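Local coordinates for protein citrinin polyketide synthase (Monascus purpureus, PDB 5MPT) that builds the keto-aldehyde precursor of the mycotoxin citrinin as a non-reducing polyketide synthase, this chain being its C-methyltransferase domain with S-adenosyl-L-homocysteine bound, at residues 7-16 / 200-209; 354-365 / 376-385. All blocks are in the same frame, centred on the assembly; numbering follows the deposited sequence.

Contact 1: 7-16 / 200-209; sequences LGGSILPKSA and RLPNTGEPLR
I11 lies across the ring of P202 at about a right angle, its CG2 branch 3.7 Å from P202 CG. With CG1 beside the backbone N (chi1 -64°), CG2 stands anti to that N and is turned onto the proline. The two proline rings meet corner to corner through their CD atoms, P13 CD to P202 CD 3.8 Å. Next to them L12 and L201 run side by side, pointing the same way, and L201 CD2 comes to 3.6 Å from L12 CD1 while also touching P13 CD and the methyl of A16. Beyond that, A16 CB rests on the CB of R200, whose guanidinium turns away to the carbonyl of Q196. L12 and A16 continue this apolar patch onto L197 of helix 181-198.

Toward the N terminus the contact becomes polar. S10 N donates to P207 O (3.0 Å). One ordered water joins the two segments: it accepts from I11 N at 2.7 Å and donates to both P202 O and T204 OG1. That threonine hydroxyl in turn donates to E206 OE1. At the far end the extended side chain of R209 crosses L7 at about a right angle, and L7 CD1 lies over one guanidinium face, toward its rim. R209 NH1 gives L7 O a bond of 3.1 Å, well above the carbonyl plane, while NE is held in a salt bridge by E236. L7 is poorly ordered, so its placement is less certain.

The chemistry is thus split: an apolar end seats the start of helix 14-26 against the turn after helix 181-198, and the water and two direct bonds fasten the extended N-terminal segment 7-13 beside the entry to strand 208-213 of the Rossmann-like methyltransferase core.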
ATOM      1  N   LEU A   7      24.465  19.279 -14.976  1.00 82.98           N
ATOM      2  CA  LEU A   7      23.024  19.091 -14.833  1.00 81.54           C
ATOM      3  C   LEU A   7      22.428  20.062 -13.822  1.00 71.33           C
ATOM      4  O   LEU A   7      22.255  19.735 -12.642  1.00 69.39           O
ATOM      5  CB  LEU A   7      22.710  17.653 -14.417  1.00 88.31           C
ATOM      6  CG  LEU A   7      23.193  16.564 -15.376  1.00 92.91           C
ATOM      7  CD1 LEU A   7      22.471  15.247 -15.099  1.00 93.37           C
ATOM      8  CD2 LEU A   7      23.020  16.982 -16.839  1.00 95.21           C
ATOM      9  N   GLY A   8      22.117  21.265 -14.300  1.00 64.07           N
ATOM     10  CA  GLY A   8      21.433  22.235 -13.475  1.00 60.66           C
ATOM     11  C   GLY A   8      19.969  21.854 -13.344  1.00 56.78           C
ATOM     12  O   GLY A   8      19.273  21.657 -14.347  1.00 53.45           O
ATOM     13  N   GLY A   9      19.506  21.729 -12.101  1.00 54.05           N
ATOM     14  CA  GLY A   9      18.118  21.467 -11.809  1.00 46.13           C
ATOM     15  C   GLY A   9      17.409  22.705 -11.283  1.00 36.46           C
ATOM     16  O   GLY A   9      18.003  23.744 -10.988  1.00 34.52           O
ATOM     17  N   SER A  10      16.096  22.552 -11.153  1.00 30.74           N
ATOM     18  CA  SER A  10      15.237  23.624 -10.693  1.00 28.85           C
ATOM     19  C   SER A  10      15.635  24.076  -9.282  1.00 24.65           C
ATOM     20  O   SER A  10      16.205  23.317  -8.487  1.00 24.19           O
ATOM     21  CB  SER A  10      13.784  23.122 -10.712  1.00 34.34           C
ATOM     22  OG  SER A  10      12.857  24.044 -10.129  1.00 39.21           O
ATOM     23  N   ILE A  11      15.258  25.307  -8.954  1.00 24.27           N
ATOM     24  CA  ILE A  11      15.302  25.795  -7.577  1.00 23.20           C
ATOM     25  C   ILE A  11      14.104  25.243  -6.823  1.00 24.19           C
ATOM     26  O   ILE A  11      12.979  25.251  -7.343  1.00 28.38           O
ATOM     27  CB  ILE A  11      15.291  27.328  -7.550  1.00 21.78           C
ATOM     28  CG1 ILE A  11      16.547  27.857  -8.215  1.00 23.38           C
ATOM     29  CG2 ILE A  11      15.233  27.819  -6.105  1.00 22.55           C
ATOM     30  CD1 ILE A  11      16.608  29.330  -8.272  1.00 24.32           C
ATOM     31  N   LEU A  12      14.314  24.826  -5.574  1.00 22.61           N
ATOM     32  CA  LEU A  12      13.253  24.213  -4.765  1.00 22.67           C
ATOM     33  C   LEU A  12      13.296  24.815  -3.368  1.00 22.84           C
ATOM     34  O   LEU A  12      13.922  24.269  -2.459  1.00 24.89           O
ATOM     35  CB  LEU A  12      13.389  22.693  -4.732  1.00 23.53           C
ATOM     36  CG  LEU A  12      12.320  22.003  -3.927  1.00 24.58           C
ATOM     37  CD1 LEU A  12      10.921  22.461  -4.354  1.00 25.45           C
ATOM     38  CD2 LEU A  12      12.515  20.485  -4.123  1.00 23.21           C
ATOM     39  N   PRO A  13      12.699  25.996  -3.182  1.00 22.95           N
ATOM     40  CA  PRO A  13      12.735  26.629  -1.856  1.00 24.96           C
ATOM     41  C   PRO A  13      11.992  25.791  -0.818  1.00 25.06           C
ATOM     42  O   PRO A  13      10.957  25.177  -1.108  1.00 24.35           O
ATOM     43  CB  PRO A  13      12.042  27.985  -2.082  1.00 27.15           C
ATOM     44  CG  PRO A  13      11.948  28.155  -3.566  1.00 26.21           C
ATOM     45  CD  PRO A  13      11.914  26.781  -4.150  1.00 23.66           C
ATOM     46  N   LYS A  14      12.518  25.782   0.416  1.00 25.18           N
ATOM     47  CA  LYS A  14      11.848  25.046   1.482  1.00 28.57           C
ATOM     48  C   LYS A  14      10.414  25.542   1.701  1.00 26.51           C
ATOM     49  O   LYS A  14       9.522  24.727   1.979  1.00 27.75           O
ATOM     50  CB  LYS A  14      12.645  25.098   2.796  1.00 42.97           C
ATOM     51  CG  LYS A  14      13.021  26.450   3.325  1.00 67.76           C
ATOM     52  CD  LYS A  14      13.849  26.329   4.615  1.00 86.40           C
ATOM     53  CE  LYS A  14      14.868  27.467   4.742  1.00 93.51           C
ATOM     54  NZ  LYS A  14      15.973  27.369   3.733  1.00 94.20           N
ATOM     55  N   SER A  15      10.160  26.853   1.553  1.00 27.52           N
ATOM     56  CA  SER A  15       8.821  27.392   1.826  1.00 28.01           C
ATOM     57  C   SER A  15       7.790  26.845   0.855  1.00 25.82           C
ATOM     58  O   SER A  15       6.624  26.689   1.217  1.00 27.30           O
ATOM     59  CB  SER A  15       8.815  28.918   1.771  1.00 31.13           C
ATOM     60  OG  SER A  15       8.981  29.410   0.443  1.00 31.90           O
ATOM     61  N   ALA A  16       8.189  26.582  -0.388  1.00 22.59           N
ATOM     62  CA  ALA A  16       7.281  26.007  -1.366  1.00 22.41           C
ATOM     63  C   ALA A  16       6.828  24.628  -0.927  1.00 22.95           C
ATOM     64  O   ALA A  16       5.646  24.280  -1.054  1.00 25.40           O
ATOM     65  CB  ALA A  16       7.956  25.916  -2.726  1.00 24.23           C
ATOM     66  N   ARG A 200       4.862  27.622  -6.788  1.00 25.45           N
ATOM     67  CA  ARG A 200       5.719  28.386  -5.902  1.00 26.62           C
ATOM     68  C   ARG A 200       7.184  28.259  -6.279  1.00 28.78           C
ATOM     69  O   ARG A 200       8.053  28.741  -5.540  1.00 32.73           O
ATOM     70  CB  ARG A 200       5.522  27.932  -4.459  1.00 28.61           C
ATOM     71  CG  ARG A 200       4.192  28.393  -3.868  1.00 39.36           C
ATOM     72  CD  ARG A 200       3.598  27.354  -2.905  1.00 47.72           C
ATOM     73  NE  ARG A 200       2.460  27.878  -2.149  1.00 48.34           N
ATOM     74  CZ  ARG A 200       1.179  27.696  -2.466  1.00 45.30           C
ATOM     75  NH1 ARG A 200       0.829  26.994  -3.541  1.00 38.32           N
ATOM     76  NH2 ARG A 200       0.243  28.240  -1.700  1.00 48.78           N
ATOM     77  N   LEU A 201       7.480  27.599  -7.416  1.00 24.70           N
ATOM     78  CA  LEU A 201       8.861  27.372  -7.807  1.00 23.81           C
ATOM     79  C   LEU A 201       9.344  28.493  -8.718  1.00 19.64           C
ATOM     80  O   LEU A 201       8.580  28.989  -9.554  1.00 21.34           O
ATOM     81  CB  LEU A 201       8.999  26.049  -8.535  1.00 27.69           C
ATOM     82  CG  LEU A 201       8.586  24.868  -7.658  1.00 26.44           C
ATOM     83  CD1 LEU A 201       8.972  23.536  -8.306  1.00 24.10           C
ATOM     84  CD2 LEU A 201       9.208  24.973  -6.257  1.00 27.17           C
ATOM     85  N   PRO A 202      10.610  28.914  -8.571  1.00 18.54           N
ATOM     86  CA  PRO A 202      11.221  29.777  -9.585  1.00 19.85           C
ATOM     87  C   PRO A 202      11.263  29.032 -10.906  1.00 21.17           C
ATOM     88  O   PRO A 202      11.342  27.804 -10.940  1.00 22.58           O
ATOM     89  CB  PRO A 202      12.630  30.041  -9.033  1.00 18.10           C
ATOM     90  CG  PRO A 202      12.499  29.835  -7.535  1.00 16.49           C
ATOM     91  CD  PRO A 202      11.483  28.703  -7.406  1.00 19.53           C
ATOM     92  N   ASN A 203      11.177  29.780 -11.982  1.00 23.02           N
ATOM     93  CA  ASN A 203      11.290  29.272 -13.346  1.00 29.15           C
ATOM     94  C   ASN A 203      12.644  29.690 -13.910  1.00 28.07           C
ATOM     95  O   ASN A 203      12.855  30.865 -14.244  1.00 30.80           O
ATOM     96  CB  ASN A 203      10.151  29.811 -14.209  1.00 37.42           C
ATOM     97  CG  ASN A 203      10.059  29.130 -15.560  1.00 44.37           C
ATOM     98  OD1 ASN A 203      11.034  28.551 -16.038  1.00 48.42           O
ATOM     99  ND2 ASN A 203       8.876  29.186 -16.180  1.00 44.82           N
ATOM    100  N   THR A 204      13.552  28.730 -14.059  1.00 25.78           N
ATOM    101  CA  THR A 204      14.861  28.982 -14.646  1.00 28.40           C
ATOM    102  C   THR A 204      15.052  28.250 -15.965  1.00 31.78           C
ATOM    103  O   THR A 204      16.127  28.343 -16.559  1.00 33.57           O
ATOM    104  CB  THR A 204      15.982  28.591 -13.682  1.00 29.40           C
ATOM    105  OG1 THR A 204      15.802  27.226 -13.273  1.00 29.38           O
ATOM    106  CG2 THR A 204      15.986  29.490 -12.461  1.00 28.95           C
ATOM    107  N   GLY A 205      14.019  27.566 -16.457  1.00 32.42           N
ATOM    108  CA  GLY A 205      14.154  26.689 -17.596  1.00 32.76           C
ATOM    109  C   GLY A 205      14.717  25.323 -17.270  1.00 33.73           C
ATOM    110  O   GLY A 205      14.738  24.449 -18.150  1.00 38.39           O
ATOM    111  N   GLU A 206      15.167  25.118 -16.058  1.00 28.35           N
ATOM    112  CA  GLU A 206      15.801  23.891 -15.622  1.00 26.39           C
ATOM    113  C   GLU A 206      14.761  22.924 -15.071  1.00 23.99           C
ATOM    114  O   GLU A 206      13.778  23.347 -14.463  1.00 24.86           O
ATOM    115  CB  GLU A 206      16.816  24.175 -14.540  1.00 27.75           C
ATOM    116  CG  GLU A 206      17.994  24.991 -15.038  1.00 33.31           C
ATOM    117  CD  GLU A 206      18.849  25.516 -13.908  1.00 38.79           C
ATOM    118  OE1 GLU A 206      18.296  26.112 -12.952  1.00 38.45           O
ATOM    119  OE2 GLU A 206      20.079  25.343 -13.974  1.00 43.37           O
ATOM    120  N   PRO A 207      14.994  21.622 -15.207  1.00 25.46           N
ATOM    121  CA  PRO A 207      13.955  20.645 -14.872  1.00 24.94           C
ATOM    122  C   PRO A 207      13.874  20.325 -13.395  1.00 23.50           C
ATOM    123  O   PRO A 207      14.869  20.316 -12.658  1.00 23.86           O
ATOM    124  CB  PRO A 207      14.375  19.402 -15.656  1.00 29.09           C
ATOM    125  CG  PRO A 207      15.875  19.506 -15.695  1.00 29.84           C
ATOM    126  CD  PRO A 207      16.189  20.979 -15.761  1.00 27.50           C
ATOM    127  N   LEU A 208      12.643  20.064 -12.991  1.00 23.23           N
ATOM    128  CA  LEU A 208      12.346  19.392 -11.743  1.00 23.36           C
ATOM    129  C   LEU A 208      12.562  17.902 -11.968  1.00 25.03           C
ATOM    130  O   LEU A 208      12.029  17.324 -12.921  1.00 27.01           O
ATOM    131  CB  LEU A 208      10.911  19.700 -11.331  1.00 22.23           C
ATOM    132  CG  LEU A 208      10.470  19.337  -9.921  1.00 21.96           C
ATOM    133  CD1 LEU A 208      11.295  20.089  -8.922  1.00 23.06           C
ATOM    134  CD2 LEU A 208       8.957  19.679  -9.747  1.00 21.95           C
ATOM    135  N   ARG A 209      13.412  17.306 -11.156  1.00 22.88           N
ATOM    136  CA  ARG A 209      13.756  15.905 -11.294  1.00 20.77           C
ATOM    137  C   ARG A 209      13.010  15.112 -10.240  1.00 20.66           C
ATOM    138  O   ARG A 209      13.215  15.298  -9.031  1.00 20.17           O
ATOM    139  CB  ARG A 209      15.271  15.718 -11.196  1.00 20.40           C
ATOM    140  CG  ARG A 209      15.997  16.542 -12.259  1.00 23.72           C
ATOM    141  CD  ARG A 209      17.513  16.305 -12.313  1.00 26.96           C
ATOM    142  NE  ARG A 209      18.038  16.744 -13.612  1.00 32.24           N
ATOM    143  CZ  ARG A 209      18.971  17.666 -13.799  1.00 37.28           C
ATOM    144  NH1 ARG A 209      19.560  18.267 -12.769  1.00 41.14           N
ATOM    145  NH2 ARG A 209      19.335  17.967 -15.043  1.00 37.24           N
TER
HETATM  146  O   HOH W   1      14.287  27.104 -10.767  1.00 31.82           O

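Contact 2: 354-365 / 376-385; sequences LTSVGYGHVDWT and RLIIALASEP
W364 and R376 meet at the loop end of this antiparallel hairpin, R376 CD lying 3.3 Å from W364 CD1 with the ring and guanidinium planes 61° apart. Among the polar contacts, R376 NH1 uses a lone pair of T365 O in the carbonyl plane (2.8 Å), and the arginine's NH2 is held by N373. T365 OG1, set between its own backbone N and carbonyl carbon (chi1 53°), accepts from L377 N. Backbone bonds supply the ladder: D363 and I379 form a reciprocal hydrogen-bonded pair, T365 N donates to L377 O, and G360 N donates to L381 O at 2.7 Å.

Apolar contacts line one face. A380 CB sits 3.5 Å from Y359 CD2 and 3.9 Å from L354 CD1, which ties helix 347-356 to the hairpin, while V362 lies alongside I378. On the other face H361 runs beside L381, and D363 CB touches I379 CG2.

Chemically, the hairpin is a backbone ladder pinned at its loop end by T365 and R376; its I378 also packs about 4 Å from the side chain of the catalytic E315, so the apolar face borders the active site.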
ATOM      1  N   LEU A 354      13.212   7.941   9.724  1.00 23.77           N
ATOM      2  CA  LEU A 354      13.610   9.010   8.815  1.00 22.71           C
ATOM      3  C   LEU A 354      14.546   9.990   9.499  1.00 23.85           C
ATOM      4  O   LEU A 354      15.574  10.376   8.935  1.00 23.57           O
ATOM      5  CB  LEU A 354      12.365   9.715   8.297  1.00 22.08           C
ATOM      6  CG  LEU A 354      11.537   8.882   7.338  1.00 21.29           C
ATOM      7  CD1 LEU A 354      10.126   9.438   7.237  1.00 20.58           C
ATOM      8  CD2 LEU A 354      12.194   8.871   5.975  1.00 20.57           C
ATOM      9  N   THR A 355      14.234  10.363  10.737  1.00 26.59           N
ATOM     10  CA  THR A 355      15.089  11.286  11.468  1.00 28.54           C
ATOM     11  C   THR A 355      16.459  10.670  11.725  1.00 29.96           C
ATOM     12  O   THR A 355      17.491  11.346  11.613  1.00 30.30           O
ATOM     13  CB  THR A 355      14.412  11.659  12.782  1.00 31.96           C
ATOM     14  OG1 THR A 355      13.186  12.336  12.500  1.00 35.74           O
ATOM     15  CG2 THR A 355      15.287  12.557  13.619  1.00 32.93           C
ATOM     16  N   SER A 356      16.487   9.384  12.067  1.00 32.55           N
ATOM     17  CA  SER A 356      17.734   8.733  12.432  1.00 33.61           C
ATOM     18  C   SER A 356      18.703   8.609  11.264  1.00 32.12           C
ATOM     19  O   SER A 356      19.907   8.476  11.499  1.00 35.87           O
ATOM     20  CB  SER A 356      17.434   7.351  13.025  1.00 36.00           C
ATOM     21  OG  SER A 356      16.952   6.453  12.038  1.00 37.50           O
ATOM     22  N   VAL A 357      18.226   8.645  10.016  1.00 28.66           N
ATOM     23  CA  VAL A 357      19.104   8.504   8.858  1.00 27.00           C
ATOM     24  C   VAL A 357      19.416   9.844   8.191  1.00 28.40           C
ATOM     25  O   VAL A 357      20.085   9.866   7.156  1.00 27.97           O
ATOM     26  CB  VAL A 357      18.539   7.505   7.838  1.00 26.32           C
ATOM     27  CG1 VAL A 357      18.250   6.175   8.540  1.00 25.86           C
ATOM     28  CG2 VAL A 357      17.293   8.030   7.130  1.00 24.53           C
ATOM     29  N   GLY A 358      18.947  10.959   8.746  1.00 29.53           N
ATOM     30  CA  GLY A 358      19.379  12.268   8.273  1.00 30.96           C
ATOM     31  C   GLY A 358      18.308  13.141   7.665  1.00 26.91           C
ATOM     32  O   GLY A 358      18.640  14.244   7.215  1.00 27.15           O
ATOM     33  N   TYR A 359      17.041  12.746   7.595  1.00 23.79           N
ATOM     34  CA  TYR A 359      16.026  13.665   7.097  1.00 20.60           C
ATOM     35  C   TYR A 359      15.776  14.751   8.136  1.00 26.22           C
ATOM     36  O   TYR A 359      15.782  14.486   9.339  1.00 31.71           O
ATOM     37  CB  TYR A 359      14.742  12.906   6.781  1.00 18.29           C
ATOM     38  CG  TYR A 359      14.812  11.940   5.602  1.00 17.09           C
ATOM     39  CD1 TYR A 359      15.277  10.635   5.761  1.00 18.62           C
ATOM     40  CD2 TYR A 359      14.462  12.358   4.324  1.00 16.13           C
ATOM     41  CE1 TYR A 359      15.330   9.753   4.673  1.00 17.94           C
ATOM     42  CE2 TYR A 359      14.507  11.500   3.251  1.00 15.45           C
ATOM     43  CZ  TYR A 359      14.959  10.206   3.425  1.00 17.98           C
ATOM     44  OH  TYR A 359      15.004   9.358   2.349  1.00 19.18           O
ATOM     45  N   GLY A 360      15.575  15.986   7.675  1.00 26.73           N
ATOM     46  CA  GLY A 360      15.563  17.123   8.580  1.00 31.98           C
ATOM     47  C   GLY A 360      14.190  17.581   9.018  1.00 35.91           C
ATOM     48  O   GLY A 360      14.053  18.317  10.000  1.00 42.54           O
ATOM     49  N   HIS A 361      13.161  17.151   8.300  1.00 31.80           N
ATOM     50  CA  HIS A 361      11.797  17.567   8.602  1.00 27.77           C
ATOM     51  C   HIS A 361      10.861  16.469   8.150  1.00 28.64           C
ATOM     52  O   HIS A 361      10.955  16.025   7.004  1.00 27.60           O
ATOM     53  CB  HIS A 361      11.418  18.861   7.896  1.00 28.68           C
ATOM     54  CG  HIS A 361      10.009  19.309   8.163  1.00 31.99           C
ATOM     55  ND1 HIS A 361       9.651  19.996   9.302  1.00 38.85           N
ATOM     56  CD2 HIS A 361       8.872  19.176   7.434  1.00 30.78           C
ATOM     57  CE1 HIS A 361       8.363  20.284   9.256  1.00 39.29           C
ATOM     58  NE2 HIS A 361       7.867  19.803   8.130  1.00 34.10           N
ATOM     59  N   VAL A 362       9.962  16.045   9.035  1.00 28.04           N
ATOM     60  CA  VAL A 362       8.977  15.015   8.724  1.00 24.56           C
ATOM     61  C   VAL A 362       7.595  15.529   9.089  1.00 22.57           C
ATOM     62  O   VAL A 362       7.395  16.066  10.185  1.00 24.05           O
ATOM     63  CB  VAL A 362       9.249  13.699   9.470  1.00 22.74           C
ATOM     64  CG1 VAL A 362       8.194  12.658   9.099  1.00 20.66           C
ATOM     65  CG2 VAL A 362      10.699  13.217   9.194  1.00 23.41           C
ATOM     66  N   ASP A 363       6.643  15.338   8.183  1.00 22.71           N
ATOM     67  CA  ASP A 363       5.248  15.694   8.424  1.00 22.37           C
ATOM     68  C   ASP A 363       4.368  14.640   7.755  1.00 22.80           C
ATOM     69  O   ASP A 363       4.837  13.831   6.941  1.00 20.98           O
ATOM     70  CB  ASP A 363       4.962  17.108   7.901  1.00 22.56           C
ATOM     71  CG  ASP A 363       3.713  17.759   8.540  1.00 23.61           C
ATOM     72  OD1 ASP A 363       3.011  17.113   9.347  1.00 25.92           O
ATOM     73  OD2 ASP A 363       3.454  18.951   8.241  1.00 25.80           O
ATOM     74  N   TRP A 364       3.079  14.620   8.105  1.00 21.19           N
ATOM     75  CA  TRP A 364       2.181  13.696   7.414  1.00 19.57           C
ATOM     76  C   TRP A 364       0.752  14.198   7.469  1.00 20.65           C
ATOM     77  O   TRP A 364       0.411  15.068   8.268  1.00 22.70           O
ATOM     78  CB  TRP A 364       2.235  12.277   7.980  1.00 20.20           C
ATOM     79  CG  TRP A 364       2.026  12.186   9.457  1.00 21.68           C
ATOM     80  CD1 TRP A 364       0.836  12.097  10.127  1.00 22.96           C
ATOM     81  CD2 TRP A 364       3.049  12.152  10.448  1.00 25.04           C
ATOM     82  NE1 TRP A 364       1.062  12.029  11.479  1.00 25.47           N
ATOM     83  CE2 TRP A 364       2.417  12.053  11.700  1.00 25.93           C
ATOM     84  CE3 TRP A 364       4.450  12.214  10.399  1.00 28.87           C
ATOM     85  CZ2 TRP A 364       3.135  12.005  12.891  1.00 28.44           C
ATOM     86  CZ3 TRP A 364       5.152  12.169  11.577  1.00 31.33           C
ATOM     87  CH2 TRP A 364       4.494  12.063  12.807  1.00 31.10           C
ATOM     88  N   THR A 365      -0.064  13.656   6.565  1.00 19.04           N
ATOM     89  CA  THR A 365      -1.479  13.986   6.507  1.00 17.92           C
ATOM     90  C   THR A 365      -2.193  13.441   7.724  1.00 19.72           C
ATOM     91  O   THR A 365      -1.843  12.372   8.252  1.00 19.35           O
ATOM     92  CB  THR A 365      -2.113  13.407   5.246  1.00 16.23           C
ATOM     93  OG1 THR A 365      -1.819  12.007   5.177  1.00 17.29           O
ATOM     94  CG2 THR A 365      -1.541  14.081   4.009  1.00 17.67           C
ATOM     95  N   ARG A 376      -1.390   7.467   4.888  1.00 16.79           N
ATOM     96  CA  ARG A 376      -0.918   8.824   5.011  1.00 17.02           C
ATOM     97  C   ARG A 376       0.052   9.122   3.889  1.00 15.96           C
ATOM     98  O   ARG A 376       0.798   8.245   3.439  1.00 19.58           O
ATOM     99  CB  ARG A 376      -0.225   9.057   6.341  1.00 17.18           C
ATOM    100  CG  ARG A 376      -1.099   8.840   7.523  1.00 17.63           C
ATOM    101  CD  ARG A 376      -0.442   9.316   8.783  1.00 19.67           C
ATOM    102  NE  ARG A 376      -1.120   8.767   9.934  1.00 20.60           N
ATOM    103  CZ  ARG A 376      -2.162   9.320  10.549  1.00 21.15           C
ATOM    104  NH1 ARG A 376      -2.665  10.500  10.147  1.00 20.86           N
ATOM    105  NH2 ARG A 376      -2.714   8.670  11.577  1.00 23.32           N
ATOM    106  N   LEU A 377       0.062  10.385   3.453  1.00 16.68           N
ATOM    107  CA  LEU A 377       1.254  10.935   2.838  1.00 16.14           C
ATOM    108  C   LEU A 377       2.202  11.357   3.952  1.00 17.64           C
ATOM    109  O   LEU A 377       1.813  12.048   4.897  1.00 20.07           O
ATOM    110  CB  LEU A 377       0.953  12.126   1.939  1.00 17.76           C
ATOM    111  CG  LEU A 377       0.045  11.937   0.722  1.00 20.19           C
ATOM    112  CD1 LEU A 377      -0.243  13.295   0.054  1.00 21.76           C
ATOM    113  CD2 LEU A 377       0.656  10.947  -0.233  1.00 20.96           C
ATOM    114  N   ILE A 378       3.441  10.931   3.839  1.00 17.39           N
ATOM    115  CA  ILE A 378       4.486  11.226   4.810  1.00 17.37           C
ATOM    116  C   ILE A 378       5.586  11.892   4.015  1.00 17.75           C
ATOM    117  O   ILE A 378       6.153  11.294   3.087  1.00 18.37           O
ATOM    118  CB  ILE A 378       5.009   9.969   5.533  1.00 17.55           C
ATOM    119  CG1 ILE A 378       3.872   9.197   6.197  1.00 18.42           C
ATOM    120  CG2 ILE A 378       6.046  10.339   6.589  1.00 19.14           C
ATOM    121  CD1 ILE A 378       4.301   7.802   6.688  1.00 21.42           C
ATOM    122  N   ILE A 379       5.825  13.154   4.306  1.00 16.59           N
ATOM    123  CA  ILE A 379       6.868  13.911   3.622  1.00 15.81           C
ATOM    124  C   ILE A 379       8.085  13.992   4.523  1.00 18.05           C
ATOM    125  O   ILE A 379       7.963  14.136   5.752  1.00 20.27           O
ATOM    126  CB  ILE A 379       6.352  15.313   3.206  1.00 17.93           C
ATOM    127  CG1 ILE A 379       7.363  15.970   2.271  1.00 19.87           C
ATOM    128  CG2 ILE A 379       6.088  16.225   4.431  1.00 18.40           C
ATOM    129  CD1 ILE A 379       6.807  17.242   1.603  1.00 21.22           C
ATOM    130  N   ALA A 380       9.272  13.903   3.908  1.00 17.53           N
ATOM    131  CA  ALA A 380      10.541  13.900   4.629  1.00 17.97           C
ATOM    132  C   ALA A 380      11.557  14.709   3.826  1.00 18.30           C
ATOM    133  O   ALA A 380      11.905  14.345   2.697  1.00 19.27           O
ATOM    134  CB  ALA A 380      11.012  12.475   4.873  1.00 18.13           C
ATOM    135  N   LEU A 381      11.974  15.824   4.388  1.00 19.25           N
ATOM    136  CA  LEU A 381      12.913  16.712   3.724  1.00 20.37           C
ATOM    137  C   LEU A 381      14.340  16.241   3.960  1.00 20.27           C
ATOM    138  O   LEU A 381      14.711  15.841   5.073  1.00 20.74           O
ATOM    139  CB  LEU A 381      12.740  18.140   4.232  1.00 22.60           C
ATOM    140  CG  LEU A 381      11.597  18.961   3.628  1.00 24.56           C
ATOM    141  CD1 LEU A 381      10.267  18.327   3.807  1.00 27.39           C
ATOM    142  CD2 LEU A 381      11.612  20.368   4.236  1.00 23.10           C
ATOM    143  N   ALA A 382      15.139  16.287   2.897  1.00 22.17           N
ATOM    144  CA  ALA A 382      16.529  15.839   3.008  1.00 22.58           C
ATOM    145  C   ALA A 382      17.334  16.655   4.010  1.00 23.59           C
ATOM    146  O   ALA A 382      18.238  16.102   4.651  1.00 23.29           O
ATOM    147  CB  ALA A 382      17.229  15.893   1.660  1.00 20.53           C
ATOM    148  N   SER A 383      17.073  17.969   4.113  1.00 25.16           N
ATOM    149  CA  SER A 383      17.760  18.883   5.014  1.00 32.86           C
ATOM    150  C   SER A 383      16.779  19.556   5.974  1.00 43.58           C
ATOM    151  O   SER A 383      15.573  19.635   5.714  1.00 44.27           O
ATOM    152  CB  SER A 383      18.489  19.978   4.227  1.00 34.69           C
ATOM    153  OG  SER A 383      19.241  19.445   3.154  1.00 37.99           O
ATOM    154  N   GLU A 384      17.331  20.100   7.097  1.00 56.90           N
ATOM    155  CA  GLU A 384      16.533  20.726   8.157  1.00 69.80           C
ATOM    156  C   GLU A 384      16.268  22.199   7.834  1.00 75.36           C
ATOM    157  O   GLU A 384      17.219  22.954   7.598  1.00 76.15           O
ATOM    158  CB  GLU A 384      17.250  20.617   9.498  1.00 76.57           C
ATOM    159  CG  GLU A 384      16.521  21.257  10.669  1.00 83.30           C
ATOM    160  CD  GLU A 384      17.348  21.233  11.942  1.00 88.98           C
ATOM    161  OE1 GLU A 384      18.564  20.965  11.852  1.00 88.65           O
ATOM    162  OE2 GLU A 384      16.785  21.490  13.027  1.00 93.12           O
ATOM    163  N   PRO A 385      15.002  22.660   7.828  1.00 76.76           N
ATOM    164  CA  PRO A 385      14.754  24.082   7.543  1.00 74.41           C
ATOM    165  C   PRO A 385      15.124  24.998   8.709  1.00 68.40           C
ATOM    166  O   PRO A 385      15.661  26.084   8.468  1.00 64.08           O
ATOM    167  CB  PRO A 385      13.245  24.125   7.267  1.00 75.78           C
ATOM    168  CG  PRO A 385      12.686  22.989   8.069  1.00 75.84           C
ATOM    169  CD  PRO A 385      13.753  21.919   8.101  1.00 76.54           C
TER

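Overall arrangement
From the N terminus, residues 7-13 run extended against 200-209 before the chain enters helix 14-26; contact 1 closes a largely helical span of 183 residues, bringing the start of the model to the first strand of the methyltransferase sheet. Contact 2 opens only after contact 1 has closed, so the two follow in series, neither nested nor crossed. It closes a short loop of ten residues between strands 361-364 and 375-381, the antiparallel pair at one side of the seven-stranded mixed sheet. With centres about 19 Å apart, the contacts meet where K14 packs on P385, and helix 14-26 bridges them by also covering I379 and H361.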